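Local coordinates for lectin-like protein (Entamoeba histolytica HM-1:IMSS-A, PDB 5ZBT) that is of unproven function but, through the legume-lectin-like domain described here, may bind D-mannose, as some lectins of this family do, at residues V138-G143 with K150-Y155; N117-I122 with V144-Y149; K180-E185 with E199-P204. All coordinates share one frame; numbering follows the deposited sequence.

Interaction 1. Residues V138-G143 with K150-Y155; sequences VLKNDG and KPEMYY
Leu-139 pushes one methyl, CD1, between Pro-151 and Tyr-154, and this is the closely packed side of the contact. The methyl lies 3.4 Å from Pro-151 CB and 3.3 Å from Tyr-154 CD1, meeting the tyrosine ring at its edge, near the ring plane, and not over a face. The backbones beneath are paired by hydrogen bonds. Val-138 and Tyr-155 form an antiparallel hydrogen-bonded pair, with Val-138 N to Tyr-155 O at 2.9 Å and Tyr-155 N returning a bond to Val-138 O. Lys-140 N adds a bond to Met-153 O, and their side chains run alongside each other, Lys-140 CD 3.7 Å from Met-153 CE. The two strands, 135-142 and 153-158, make a beta hairpin at one margin of a seven-stranded antiparallel sheet in the lectin sandwich, strand 153-158 being outermost. On the face opposite Leu-139, Val-138, Met-153 and Tyr-155 touch Ile-198 of the other sheet. The pairing slackens toward the hairpin loop, where Glu-152 and Met-153 both face Lys-140 in a classic beta bulge; Lys-140 O then receives two weak bonds, from Glu-152 N at 3.0 Å and Met-153 N at 3.4 Å. Here the contact opens to solvent. Glu-152 reaches out with CG trans to its backbone N (chi1 174°) and runs alongside Lys-140, which is extended until it bends at its last torsion; the result is a salt bridge in which Lys-140 NZ lies 3.1 Å from both Glu-152 OE1 and OE2, the hydrogen bond to OE2 being weak. The carboxylate of Asp-142 stands nearby, its OD1 4.4 Å from Glu-152 OE1, a like-charge proximity that the lysine probably eases. A water accepts from Asp-142 N and, more weakly, from Glu-152 N, linking the two residues beside the bulge.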
ATOM      1  N   VAL A 138      10.673  -0.186  -1.288  1.00 14.90           N
ATOM      2  CA  VAL A 138      10.122  -0.264  -2.631  1.00 12.33           C
ATOM      3  C   VAL A 138      10.862  -1.375  -3.350  1.00 16.54           C
ATOM      4  O   VAL A 138      12.095  -1.442  -3.300  1.00 14.83           O
ATOM      5  CB  VAL A 138      10.241   1.061  -3.397  1.00 13.85           C
ATOM      6  CG1 VAL A 138       9.740   0.875  -4.804  1.00 18.24           C
ATOM      7  CG2 VAL A 138       9.434   2.163  -2.691  1.00 15.43           C
ATOM      8  N   LEU A 139      10.102  -2.254  -3.996  1.00 18.15           N
ATOM      9  CA  LEU A 139      10.630  -3.442  -4.647  1.00 15.34           C
ATOM     10  C   LEU A 139      10.035  -3.494  -6.044  1.00 15.81           C
ATOM     11  O   LEU A 139       8.856  -3.821  -6.196  1.00 16.49           O
ATOM     12  CB  LEU A 139      10.263  -4.693  -3.858  1.00 13.97           C
ATOM     13  CG  LEU A 139      11.168  -5.902  -4.043  1.00 20.42           C
ATOM     14  CD1 LEU A 139      12.576  -5.447  -3.927  1.00 24.19           C
ATOM     15  CD2 LEU A 139      10.889  -6.909  -2.966  1.00 22.58           C
ATOM     16  N   LYS A 140      10.832  -3.166  -7.056  1.00 15.38           N
ATOM     17  CA  LYS A 140      10.396  -3.298  -8.442  1.00 15.47           C
ATOM     18  C   LYS A 140      10.792  -4.672  -8.957  1.00 15.25           C
ATOM     19  O   LYS A 140      11.943  -5.090  -8.803  1.00 17.76           O
ATOM     20  CB  LYS A 140      10.996  -2.212  -9.334  1.00 14.48           C
ATOM     21  CG  LYS A 140      10.518  -2.269 -10.775  1.00 14.33           C
ATOM     22  CD  LYS A 140      10.798  -0.965 -11.495  1.00 14.34           C
ATOM     23  CE  LYS A 140      10.007  -0.868 -12.799  1.00 19.47           C
ATOM     24  NZ  LYS A 140      10.566  -1.767 -13.871  1.00 16.32           N
ATOM     25  N   ASN A 141       9.833  -5.367  -9.555  1.00 12.85           N
ATOM     26  CA  ASN A 141       9.993  -6.731 -10.030  1.00 14.18           C
ATOM     27  C   ASN A 141       9.657  -6.792 -11.516  1.00 16.56           C
ATOM     28  O   ASN A 141       8.734  -6.117 -11.986  1.00 17.88           O
ATOM     29  CB  ASN A 141       9.089  -7.689  -9.231  1.00 16.13           C
ATOM     30  CG  ASN A 141       9.399  -9.160  -9.490  1.00 19.31           C
ATOM     31  OD1 ASN A 141      10.247  -9.505 -10.331  1.00 14.69           O
ATOM     32  ND2 ASN A 141       8.716 -10.045  -8.745  1.00 17.08           N
ATOM     33  N   ASP A 142      10.416  -7.598 -12.249  1.00 19.81           N
ATOM     34  CA  ASP A 142      10.227  -7.802 -13.681  1.00 22.99           C
ATOM     35  C   ASP A 142       9.689  -9.206 -13.977  1.00 21.51           C
ATOM     36  O   ASP A 142      10.067  -9.843 -14.958  1.00 22.33           O
ATOM     37  CB  ASP A 142      11.544  -7.549 -14.418  1.00 26.75           C
ATOM     38  CG  ASP A 142      11.366  -7.466 -15.936  1.00 42.48           C
ATOM     39  OD1 ASP A 142      10.247  -7.102 -16.388  1.00 41.70           O
ATOM     40  OD2 ASP A 142      12.340  -7.783 -16.672  1.00 44.14           O
ATOM     41  N   GLY A 143       8.816  -9.723 -13.116  1.00 22.43           N
ATOM     42  CA  GLY A 143       8.279 -11.058 -13.315  1.00 15.97           C
ATOM     43  C   GLY A 143       9.143 -12.220 -12.852  1.00 23.31           C
ATOM     44  O   GLY A 143       8.994 -13.337 -13.362  1.00 20.89           O
ATOM     45  N   LYS A 150      17.691 -11.410  -7.644  1.00 32.22           N
ATOM     46  CA  LYS A 150      17.817  -9.992  -7.381  1.00 29.16           C
ATOM     47  C   LYS A 150      16.595  -9.271  -7.938  1.00 36.83           C
ATOM     48  O   LYS A 150      16.215  -9.506  -9.097  1.00 35.03           O
ATOM     49  CB  LYS A 150      19.108  -9.454  -8.010  1.00 33.65           C
ATOM     50  CG  LYS A 150      19.744  -8.276  -7.278  1.00 33.89           C
ATOM     51  N   PRO A 151      15.919  -8.442  -7.139  1.00 35.07           N
ATOM     52  CA  PRO A 151      14.894  -7.557  -7.697  1.00 27.20           C
ATOM     53  C   PRO A 151      15.504  -6.577  -8.682  1.00 27.32           C
ATOM     54  O   PRO A 151      16.704  -6.297  -8.659  1.00 30.27           O
ATOM     55  CB  PRO A 151      14.339  -6.832  -6.467  1.00 27.63           C
ATOM     56  CG  PRO A 151      15.346  -7.078  -5.378  1.00 26.43           C
ATOM     57  CD  PRO A 151      15.917  -8.418  -5.667  1.00 26.35           C
ATOM     58  N   GLU A 152      14.651  -6.054  -9.568  1.00 24.16           N
ATOM     59  CA  GLU A 152      15.112  -5.055 -10.520  1.00 23.95           C
ATOM     60  C   GLU A 152      15.526  -3.758  -9.822  1.00 24.08           C
ATOM     61  O   GLU A 152      16.458  -3.081 -10.273  1.00 26.08           O
ATOM     62  CB  GLU A 152      14.024  -4.796 -11.560  1.00 22.18           C
ATOM     63  CG  GLU A 152      14.357  -3.666 -12.505  1.00 25.42           C
ATOM     64  CD  GLU A 152      13.327  -3.491 -13.616  1.00 35.04           C
ATOM     65  OE1 GLU A 152      12.387  -4.318 -13.724  1.00 29.84           O
ATOM     66  OE2 GLU A 152      13.475  -2.523 -14.393  1.00 36.20           O
ATOM     67  N   MET A 153      14.851  -3.402  -8.728  1.00 22.12           N
ATOM     68  CA  MET A 153      15.160  -2.225  -7.921  1.00 18.25           C
ATOM     69  C   MET A 153      14.713  -2.496  -6.494  1.00 19.11           C
ATOM     70  O   MET A 153      13.654  -3.093  -6.279  1.00 17.48           O
ATOM     71  CB  MET A 153      14.451  -0.965  -8.417  1.00 18.04           C
ATOM     72  CG  MET A 153      14.670  -0.585  -9.859  1.00 17.55           C
ATOM     73  SD  MET A 153      13.981   1.050 -10.160  1.00 25.13           S
ATOM     74  CE  MET A 153      13.873   1.053 -11.958  1.00 29.37           C
ATOM     75  N   TYR A 154      15.515  -2.050  -5.528  1.00 21.93           N
ATOM     76  CA  TYR A 154      15.167  -2.176  -4.114  1.00 18.16           C
ATOM     77  C   TYR A 154      15.671  -0.952  -3.361  1.00 17.14           C
ATOM     78  O   TYR A 154      16.858  -0.640  -3.417  1.00 21.65           O
ATOM     79  CB  TYR A 154      15.742  -3.453  -3.490  1.00 15.84           C
ATOM     80  CG  TYR A 154      15.478  -3.503  -1.994  1.00 21.64           C
ATOM     81  CD1 TYR A 154      14.235  -3.884  -1.494  1.00 20.93           C
ATOM     82  CD2 TYR A 154      16.446  -3.114  -1.088  1.00 22.79           C
ATOM     83  CE1 TYR A 154      13.973  -3.903  -0.125  1.00 20.82           C
ATOM     84  CE2 TYR A 154      16.197  -3.127   0.277  1.00 25.39           C
ATOM     85  CZ  TYR A 154      14.962  -3.523   0.750  1.00 24.38           C
ATOM     86  OH  TYR A 154      14.732  -3.529   2.106  1.00 25.59           O
ATOM     87  N   TYR A 155      14.775  -0.284  -2.645  1.00 17.19           N
ATOM     88  CA  TYR A 155      15.068   0.923  -1.888  1.00 14.15           C
ATOM     89  C   TYR A 155      14.405   0.809  -0.524  1.00 16.60           C
ATOM     90  O   TYR A 155      13.382   0.135  -0.375  1.00 15.53           O
ATOM     91  CB  TYR A 155      14.544   2.185  -2.588  1.00 12.35           C
ATOM     92  CG  TYR A 155      15.266   2.592  -3.865  1.00 18.31           C
ATOM     93  CD1 TYR A 155      15.078   1.890  -5.051  1.00 19.32           C
ATOM     94  CD2 TYR A 155      16.106   3.701  -3.892  1.00 22.33           C
ATOM     95  CE1 TYR A 155      15.722   2.265  -6.222  1.00 18.57           C
ATOM     96  CE2 TYR A 155      16.753   4.086  -5.064  1.00 19.86           C
ATOM     97  CZ  TYR A 155      16.552   3.359  -6.216  1.00 19.95           C
ATOM     98  OH  TYR A 155      17.181   3.721  -7.373  1.00 27.75           O
TER
HETATM   99  O   HOH W   1      12.701  -8.424 -10.671  1.00 24.24           O

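Interaction 2. Residues N117-I122 with V144-Y149; sequences NIYKGI and VDILKY
Asn-117 and Asp-145 supply the polar link between these two loops. Asn-117 ND2 donates to Asp-145 OD1 at 2.6 Å, yet the bond is bent (148° at the hydrogen) and weak, with the amide and carboxylate planes turned 56° against each other. The asparagine's CG sits between its backbone N and carbonyl carbon (chi1 46°), which directs the amide across the gap. Asp-145 OD1 is gripped a second time by Leu-147 N, 3.2 Å away on the anti side of the carboxylate, closing an Asx turn. Asp-145 O accepts from the backbone N of both Lys-148 and Tyr-149, so the same residue organises its own loop as well as the contact. That loop connects the hairpin strands 135-142 and 153-158 of the lectin sandwich, and 117-122 leads into the neighbouring strand 122-127, turning a corner at Gly-121. The remaining contacts are van der Waals. Ile-118 lays CG1 against the backbone of Asp-145, 3.6 Å from its CA, the two side chains crossing at about a right angle. Leu-147 CD1 rests 3.7 Å from Asn-117 CB. Deeper in, Ile-146 CG1 approaches Asn-117 O at 3.4 Å and is 4.4 Å from Tyr-119 CE1, a loose contact; the Tyr-119 ring also packs edge-to-face with Trp-101.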
ATOM      1  N   ASN A 117       5.018 -13.725  -4.629  1.00 14.56           N
ATOM      2  CA  ASN A 117       6.377 -13.216  -4.765  1.00 19.84           C
ATOM      3  C   ASN A 117       6.795 -12.963  -6.213  1.00 15.39           C
ATOM      4  O   ASN A 117       7.802 -12.285  -6.438  1.00 24.90           O
ATOM      5  CB  ASN A 117       7.372 -14.178  -4.094  1.00 24.59           C
ATOM      6  CG  ASN A 117       7.111 -15.637  -4.457  1.00 25.89           C
ATOM      7  OD1 ASN A 117       6.030 -16.162  -4.216  1.00 32.89           O
ATOM      8  ND2 ASN A 117       8.097 -16.286  -5.043  1.00 27.65           N
ATOM      9  N   ILE A 118       6.063 -13.466  -7.197  1.00 17.68           N
ATOM     10  CA  ILE A 118       6.332 -13.181  -8.607  1.00 19.92           C
ATOM     11  C   ILE A 118       5.262 -12.223  -9.105  1.00 14.49           C
ATOM     12  O   ILE A 118       4.066 -12.495  -8.950  1.00 16.31           O
ATOM     13  CB  ILE A 118       6.358 -14.463  -9.452  1.00 18.51           C
ATOM     14  CG1 ILE A 118       7.481 -15.379  -8.956  1.00 19.03           C
ATOM     15  CG2 ILE A 118       6.543 -14.107 -10.902  1.00 14.77           C
ATOM     16  CD1 ILE A 118       7.431 -16.779  -9.485  1.00 21.51           C
ATOM     17  N   TYR A 119       5.690 -11.092  -9.674  1.00 12.19           N
ATOM     18  CA  TYR A 119       4.784 -10.047 -10.151  1.00 12.21           C
ATOM     19  C   TYR A 119       5.566  -9.117 -11.071  1.00 12.59           C
ATOM     20  O   TYR A 119       6.800  -9.119 -11.078  1.00 11.96           O
ATOM     21  CB  TYR A 119       4.146  -9.254  -8.986  1.00 13.30           C
ATOM     22  CG  TYR A 119       5.122  -8.439  -8.162  1.00 13.66           C
ATOM     23  CD1 TYR A 119       5.825  -9.018  -7.109  1.00 12.37           C
ATOM     24  CD2 TYR A 119       5.338  -7.088  -8.428  1.00 12.41           C
ATOM     25  CE1 TYR A 119       6.731  -8.271  -6.346  1.00 15.14           C
ATOM     26  CE2 TYR A 119       6.235  -6.329  -7.663  1.00 12.38           C
ATOM     27  CZ  TYR A 119       6.934  -6.926  -6.635  1.00 14.55           C
ATOM     28  OH  TYR A 119       7.829  -6.177  -5.895  1.00 12.74           O
ATOM     29  N   LYS A 120       4.841  -8.322 -11.860  1.00 10.25           N
ATOM     30  CA  LYS A 120       5.481  -7.316 -12.705  1.00 18.45           C
ATOM     31  C   LYS A 120       4.969  -5.937 -12.290  1.00 19.38           C
ATOM     32  O   LYS A 120       3.795  -5.615 -12.483  1.00 14.92           O
ATOM     33  CB  LYS A 120       5.244  -7.594 -14.189  1.00 19.49           C
ATOM     34  CG  LYS A 120       6.144  -6.769 -15.110  1.00 24.28           C
ATOM     35  CD  LYS A 120       5.810  -6.997 -16.596  1.00 39.71           C
ATOM     36  CE  LYS A 120       6.772  -8.024 -17.234  1.00 47.86           C
ATOM     37  NZ  LYS A 120       6.109  -9.093 -18.065  1.00 45.02           N
ATOM     38  N   GLY A 121       5.839  -5.135 -11.716  1.00 16.75           N
ATOM     39  CA  GLY A 121       5.448  -3.821 -11.262  1.00 13.39           C
ATOM     40  C   GLY A 121       6.217  -3.447 -10.006  1.00 14.72           C
ATOM     41  O   GLY A 121       7.378  -3.827  -9.835  1.00 12.15           O
ATOM     42  N   ILE A 122       5.518  -2.739  -9.126  1.00 14.53           N
ATOM     43  CA  ILE A 122       6.118  -2.087  -7.971  1.00 13.81           C
ATOM     44  C   ILE A 122       5.325  -2.496  -6.738  1.00 13.42           C
ATOM     45  O   ILE A 122       4.084  -2.466  -6.756  1.00 11.27           O
ATOM     46  CB  ILE A 122       6.142  -0.548  -8.135  1.00 19.07           C
ATOM     47  CG1 ILE A 122       7.241  -0.130  -9.103  1.00 18.11           C
ATOM     48  CG2 ILE A 122       6.332   0.178  -6.812  1.00 19.10           C
ATOM     49  CD1 ILE A 122       6.863   1.064  -9.955  1.00 22.83           C
ATOM     50  N   VAL A 144      10.029 -12.014 -11.880  1.00 21.75           N
ATOM     51  CA  VAL A 144      10.862 -13.098 -11.378  1.00 23.27           C
ATOM     52  C   VAL A 144      10.564 -13.325  -9.901  1.00 25.43           C
ATOM     53  O   VAL A 144       9.925 -12.514  -9.228  1.00 20.51           O
ATOM     54  CB  VAL A 144      12.368 -12.834 -11.584  1.00 27.50           C
ATOM     55  CG1 VAL A 144      12.654 -12.404 -13.021  1.00 13.67           C
ATOM     56  CG2 VAL A 144      12.861 -11.785 -10.584  1.00 17.25           C
ATOM     57  N   ASP A 145      11.062 -14.452  -9.399  1.00 27.26           N
ATOM     58  CA  ASP A 145      10.951 -14.806  -7.988  1.00 25.98           C
ATOM     59  C   ASP A 145      11.980 -13.975  -7.229  1.00 29.23           C
ATOM     60  O   ASP A 145      13.141 -14.358  -7.084  1.00 30.44           O
ATOM     61  CB  ASP A 145      11.171 -16.300  -7.798  1.00 25.32           C
ATOM     62  CG  ASP A 145      10.801 -16.781  -6.406  1.00 31.29           C
ATOM     63  OD1 ASP A 145      10.684 -15.950  -5.474  1.00 34.42           O
ATOM     64  OD2 ASP A 145      10.623 -18.007  -6.248  1.00 31.70           O
ATOM     65  N   ILE A 146      11.544 -12.815  -6.726  1.00 31.38           N
ATOM     66  CA  ILE A 146      12.461 -11.888  -6.064  1.00 24.38           C
ATOM     67  C   ILE A 146      12.804 -12.313  -4.650  1.00 29.95           C
ATOM     68  O   ILE A 146      13.523 -11.586  -3.951  1.00 40.05           O
ATOM     69  CB  ILE A 146      11.907 -10.445  -6.052  1.00 26.05           C
ATOM     70  CG1 ILE A 146      10.458 -10.401  -5.566  1.00 18.22           C
ATOM     71  CG2 ILE A 146      12.010  -9.829  -7.438  1.00 20.55           C
ATOM     72  CD1 ILE A 146      10.304 -10.219  -4.121  1.00 17.99           C
ATOM     73  N   LEU A 147      12.306 -13.455  -4.192  1.00 31.30           N
ATOM     74  CA  LEU A 147      12.831 -14.057  -2.977  1.00 33.54           C
ATOM     75  C   LEU A 147      14.048 -14.925  -3.254  1.00 36.88           C
ATOM     76  O   LEU A 147      14.839 -15.172  -2.339  1.00 38.51           O
ATOM     77  CB  LEU A 147      11.744 -14.885  -2.278  1.00 37.24           C
ATOM     78  CG  LEU A 147      10.525 -14.119  -1.746  1.00 37.35           C
ATOM     79  CD1 LEU A 147       9.508 -15.081  -1.154  1.00 35.03           C
ATOM     80  CD2 LEU A 147      10.940 -13.073  -0.713  1.00 34.53           C
ATOM     81  N   LYS A 148      14.217 -15.373  -4.502  1.00 37.37           N
ATOM     82  CA  LYS A 148      15.368 -16.156  -4.926  1.00 37.62           C
ATOM     83  C   LYS A 148      16.376 -15.360  -5.733  1.00 43.53           C
ATOM     84  O   LYS A 148      17.575 -15.645  -5.651  1.00 43.74           O
ATOM     85  CB  LYS A 148      14.921 -17.364  -5.768  1.00 41.47           C
ATOM     86  CG  LYS A 148      14.752 -18.658  -4.969  1.00 44.80           C
ATOM     87  CD  LYS A 148      13.929 -19.700  -5.712  1.00 38.89           C
ATOM     88  CE  LYS A 148      14.496 -19.973  -7.095  1.00 44.98           C
ATOM     89  NZ  LYS A 148      14.221 -21.370  -7.544  1.00 42.83           N
ATOM     90  N   TYR A 149      15.927 -14.373  -6.508  1.00 37.75           N
ATOM     91  CA  TYR A 149      16.813 -13.619  -7.380  1.00 34.57           C
ATOM     92  C   TYR A 149      16.774 -12.139  -7.029  1.00 36.42           C
ATOM     93  O   TYR A 149      15.972 -11.680  -6.207  1.00 33.15           O
ATOM     94  CB  TYR A 149      16.450 -13.854  -8.848  1.00 37.35           C
ATOM     95  CG  TYR A 149      16.392 -15.330  -9.138  1.00 53.37           C
ATOM     96  CD1 TYR A 149      17.563 -16.080  -9.236  1.00 48.17           C
ATOM     97  CD2 TYR A 149      15.169 -15.992  -9.242  1.00 47.47           C
ATOM     98  CE1 TYR A 149      17.519 -17.440  -9.468  1.00 52.04           C
ATOM     99  CE2 TYR A 149      15.114 -17.355  -9.474  1.00 49.49           C
ATOM    100  CZ  TYR A 149      16.293 -18.075  -9.587  1.00 54.05           C
ATOM    101  OH  TYR A 149      16.252 -19.433  -9.820  1.00 57.12           O
TER

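Interaction 3. Residues K180-E185 with E199-P204; sequences KKLIIE and EDIDIP
Ile-201 N donates to Lys-180 O where strand 181-188 of the lectin sandwich begins, with Lys-180 and Lys-181 forming a G1 beta bulge against the neighbouring strand 170-176. The segment 199-204 belongs to the loop that leaves strand 191-198 of the same sheet and crosses over to strand 207-213 of the other one. That single backbone hydrogen bond between the segments measures 2.9 Å from Ile-201 N to Lys-180 O and is nearly straight at 167°. It holds the loop to the bulge just as the strand pairing stops. The carbonyl O of Ile-201 in turn takes a hydrogen bond from Tyr-175 OH. Charged side chains gather on the outer, more exposed side. The Lys-180 ammonium lies beside the carboxylate of Asp-202, but the modelled atoms are too close together for the details of that salt bridge to be trusted. Lys-181 and Glu-199 run side by side in the same direction, and the glutamate folds back at its second torsion (chi2 -86°) to bring OE1 within 3.4 Å of Lys-181 CG. Their charged ends stay 4.3 Å apart, Lys-181 NZ to Glu-199 OE2, a distance beyond that of a salt bridge. Inward, the side chains that meet are apolar. Ile-201 is buried, and its CG2 methyl presses on Leu-182 CB at 3.7 Å. Further along the loop, Ile-203 crosses Leu-182 at about a right angle, and the two meet through their CD1 methyls, Leu-182 CD1 to Ile-203 CD1, at 4.1 Å.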
ATOM      1  N   LYS A 180       9.975  10.543 -14.988  1.00 21.45           N
ATOM      2  CA  LYS A 180      10.157   9.143 -14.598  1.00 20.63           C
ATOM      3  C   LYS A 180      10.693   9.047 -13.172  1.00 19.75           C
ATOM      4  O   LYS A 180      11.627   8.292 -12.872  1.00 18.60           O
ATOM      5  CB  LYS A 180      11.058   8.408 -15.592  1.00 23.87           C
ATOM      6  CG  LYS A 180      10.436   8.317 -16.989  1.00 23.97           C
ATOM      7  CD  LYS A 180      11.103   7.249 -17.835  1.00 33.06           C
ATOM      8  CE  LYS A 180      10.494   7.188 -19.226  1.00 35.51           C
ATOM      9  NZ  LYS A 180       9.114   6.630 -19.192  1.00 33.61           N
ATOM     10  N   LYS A 181      10.080   9.823 -12.281  1.00 16.35           N
ATOM     11  CA  LYS A 181      10.527   9.951 -10.904  1.00 17.39           C
ATOM     12  C   LYS A 181       9.407   9.515  -9.972  1.00 15.58           C
ATOM     13  O   LYS A 181       8.289  10.044 -10.045  1.00 13.47           O
ATOM     14  CB  LYS A 181      10.943  11.386 -10.599  1.00 16.63           C
ATOM     15  CG  LYS A 181      11.939  11.486  -9.481  1.00 17.44           C
ATOM     16  CD  LYS A 181      11.767  12.784  -8.746  1.00 20.12           C
ATOM     17  CE  LYS A 181      12.839  13.791  -9.063  1.00 27.31           C
ATOM     18  NZ  LYS A 181      12.829  14.872  -8.008  1.00 37.12           N
ATOM     19  N   LEU A 182       9.708   8.552  -9.108  1.00 12.27           N
ATOM     20  CA  LEU A 182       8.794   8.109  -8.069  1.00 13.72           C
ATOM     21  C   LEU A 182       9.292   8.621  -6.722  1.00 11.81           C
ATOM     22  O   LEU A 182      10.482   8.523  -6.417  1.00 11.83           O
ATOM     23  CB  LEU A 182       8.677   6.587  -8.063  1.00 10.80           C
ATOM     24  CG  LEU A 182       7.797   5.994  -6.973  1.00 10.25           C
ATOM     25  CD1 LEU A 182       6.353   6.126  -7.381  1.00 14.35           C
ATOM     26  CD2 LEU A 182       8.160   4.546  -6.733  1.00 13.39           C
ATOM     27  N   ILE A 183       8.385   9.173  -5.927  1.00 11.26           N
ATOM     28  CA  ILE A 183       8.716   9.727  -4.620  1.00 15.29           C
ATOM     29  C   ILE A 183       7.753   9.138  -3.603  1.00 13.45           C
ATOM     30  O   ILE A 183       6.536   9.163  -3.814  1.00 11.84           O
ATOM     31  CB  ILE A 183       8.648  11.269  -4.614  1.00 18.17           C
ATOM     32  CG1 ILE A 183       9.577  11.836  -5.695  1.00 17.94           C
ATOM     33  CG2 ILE A 183       9.023  11.822  -3.255  1.00 13.37           C
ATOM     34  CD1 ILE A 183       9.661  13.341  -5.706  1.00 21.66           C
ATOM     35  N   ILE A 184       8.306   8.551  -2.540  1.00 15.18           N
ATOM     36  CA  ILE A 184       7.549   8.037  -1.404  1.00 10.08           C
ATOM     37  C   ILE A 184       7.818   8.948  -0.218  1.00 15.91           C
ATOM     38  O   ILE A 184       8.980   9.205   0.124  1.00 17.79           O
ATOM     39  CB  ILE A 184       7.939   6.590  -1.049  1.00 13.77           C
ATOM     40  CG1 ILE A 184       8.019   5.700  -2.297  1.00 10.99           C
ATOM     41  CG2 ILE A 184       6.967   6.016  -0.035  1.00 14.71           C
ATOM     42  CD1 ILE A 184       6.720   5.505  -3.007  1.00  7.68           C
ATOM     43  N   GLU A 185       6.747   9.431   0.405  1.00 13.60           N
ATOM     44  CA  GLU A 185       6.803  10.184   1.641  1.00 14.04           C
ATOM     45  C   GLU A 185       5.782   9.586   2.588  1.00 10.79           C
ATOM     46  O   GLU A 185       4.900   8.835   2.172  1.00 17.04           O
ATOM     47  CB  GLU A 185       6.509  11.676   1.411  1.00 13.77           C
ATOM     48  CG  GLU A 185       7.556  12.352   0.544  1.00 13.07           C
ATOM     49  CD  GLU A 185       7.069  13.615  -0.134  1.00 13.75           C
ATOM     50  OE1 GLU A 185       5.893  14.004   0.072  1.00 13.94           O
ATOM     51  OE2 GLU A 185       7.880  14.226  -0.864  1.00 13.34           O
ATOM     52  N   GLU A 199      14.803   7.651  -9.367  1.00 19.12           N
ATOM     53  CA  GLU A 199      14.868   8.259 -10.685  1.00 24.07           C
ATOM     54  C   GLU A 199      14.774   7.193 -11.777  1.00 20.43           C
ATOM     55  O   GLU A 199      15.004   6.002 -11.545  1.00 21.17           O
ATOM     56  CB  GLU A 199      16.155   9.063 -10.839  1.00 21.30           C
ATOM     57  CG  GLU A 199      16.486   9.887  -9.625  1.00 21.13           C
ATOM     58  CD  GLU A 199      15.812  11.245  -9.637  1.00 27.95           C
ATOM     59  OE1 GLU A 199      15.152  11.581 -10.650  1.00 31.01           O
ATOM     60  OE2 GLU A 199      15.944  11.974  -8.625  1.00 35.27           O
ATOM     61  N   ASP A 200      14.402   7.642 -12.972  1.00 18.30           N
ATOM     62  CA  ASP A 200      14.375   6.800 -14.173  1.00 28.09           C
ATOM     63  C   ASP A 200      13.651   5.465 -13.931  1.00 25.38           C
ATOM     64  O   ASP A 200      14.120   4.386 -14.299  1.00 27.28           O
ATOM     65  CB  ASP A 200      15.796   6.582 -14.708  1.00 27.35           C
ATOM     66  CG  ASP A 200      15.804   5.997 -16.103  1.00 32.60           C
ATOM     67  OD1 ASP A 200      15.154   6.585 -17.000  1.00 39.45           O
ATOM     68  OD2 ASP A 200      16.456   4.944 -16.302  1.00 35.04           O
ATOM     69  N   ILE A 201      12.474   5.544 -13.317  1.00 24.68           N
ATOM     70  CA  ILE A 201      11.644   4.376 -13.054  1.00 18.29           C
ATOM     71  C   ILE A 201      10.357   4.538 -13.847  1.00 20.33           C
ATOM     72  O   ILE A 201       9.754   5.619 -13.854  1.00 24.62           O
ATOM     73  CB  ILE A 201      11.367   4.197 -11.550  1.00 18.52           C
ATOM     74  CG1 ILE A 201      10.443   3.014 -11.292  1.00 16.12           C
ATOM     75  CG2 ILE A 201      10.798   5.472 -10.927  1.00 18.84           C
ATOM     76  CD1 ILE A 201      10.300   2.725  -9.794  1.00 12.87           C
ATOM     77  N   ASP A 202       9.971   3.484 -14.548  1.00 21.75           N
ATOM     78  CA  ASP A 202       8.819   3.492 -15.430  1.00 19.92           C
ATOM     79  C   ASP A 202       7.639   2.848 -14.732  1.00 16.56           C
ATOM     80  O   ASP A 202       7.800   1.850 -14.030  1.00 16.23           O
ATOM     81  CB  ASP A 202       9.140   2.733 -16.712  1.00 28.47           C
ATOM     82  CG  ASP A 202       9.356   3.653 -17.885  1.00 38.12           C
ATOM     83  OD1 ASP A 202       9.776   3.147 -18.943  1.00 50.70           O
ATOM     84  OD2 ASP A 202       9.084   4.871 -17.750  1.00 42.12           O
ATOM     85  N   ILE A 203       6.457   3.425 -14.927  1.00 19.83           N
ATOM     86  CA  ILE A 203       5.217   2.830 -14.428  1.00 18.64           C
ATOM     87  C   ILE A 203       4.241   2.694 -15.589  1.00 16.45           C
ATOM     88  O   ILE A 203       3.566   3.668 -15.956  1.00 20.55           O
ATOM     89  CB  ILE A 203       4.598   3.652 -13.285  1.00 20.82           C
ATOM     90  CG1 ILE A 203       5.620   3.841 -12.158  1.00 21.94           C
ATOM     91  CG2 ILE A 203       3.356   2.963 -12.760  1.00 13.76           C
ATOM     92  CD1 ILE A 203       5.107   4.636 -10.995  1.00 20.98           C
ATOM     93  N   PRO A 204       4.128   1.514 -16.185  1.00 17.19           N
ATOM     94  CA  PRO A 204       3.113   1.290 -17.223  1.00 19.74           C
ATOM     95  C   PRO A 204       1.720   1.291 -16.614  1.00 15.11           C
ATOM     96  O   PRO A 204       1.585   1.332 -15.382  1.00 16.37           O
ATOM     97  CB  PRO A 204       3.483  -0.099 -17.778  1.00 17.86           C
ATOM     98  CG  PRO A 204       4.827  -0.433 -17.202  1.00 20.36           C
ATOM     99  CD  PRO A 204       4.906   0.301 -15.902  1.00 17.58           C
TER

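How the interactions relate
Interactions 1 and 2, centres about 7 Å apart, interleave along the chain: 117-122 comes first, and 144-149 is the loop of the hairpin formed by 138-143 and 150-155. Tyr-119 OH bonds to Leu-139 O, and Asn-141 pairs with Gly-121, joining the loops at one end of adjacent strands of one sheet. Interaction 3 follows later in sequence and belongs mainly to the opposing sheet of the lectin sandwich, its centre about 13 Å from that of interaction 1 and 18 Å from that of interaction 2. Ile-201 bridges the layers, so the loop from one sheet packs against the inward side of the other, on Ile-122, Met-153 and the aliphatic part of Lys-140.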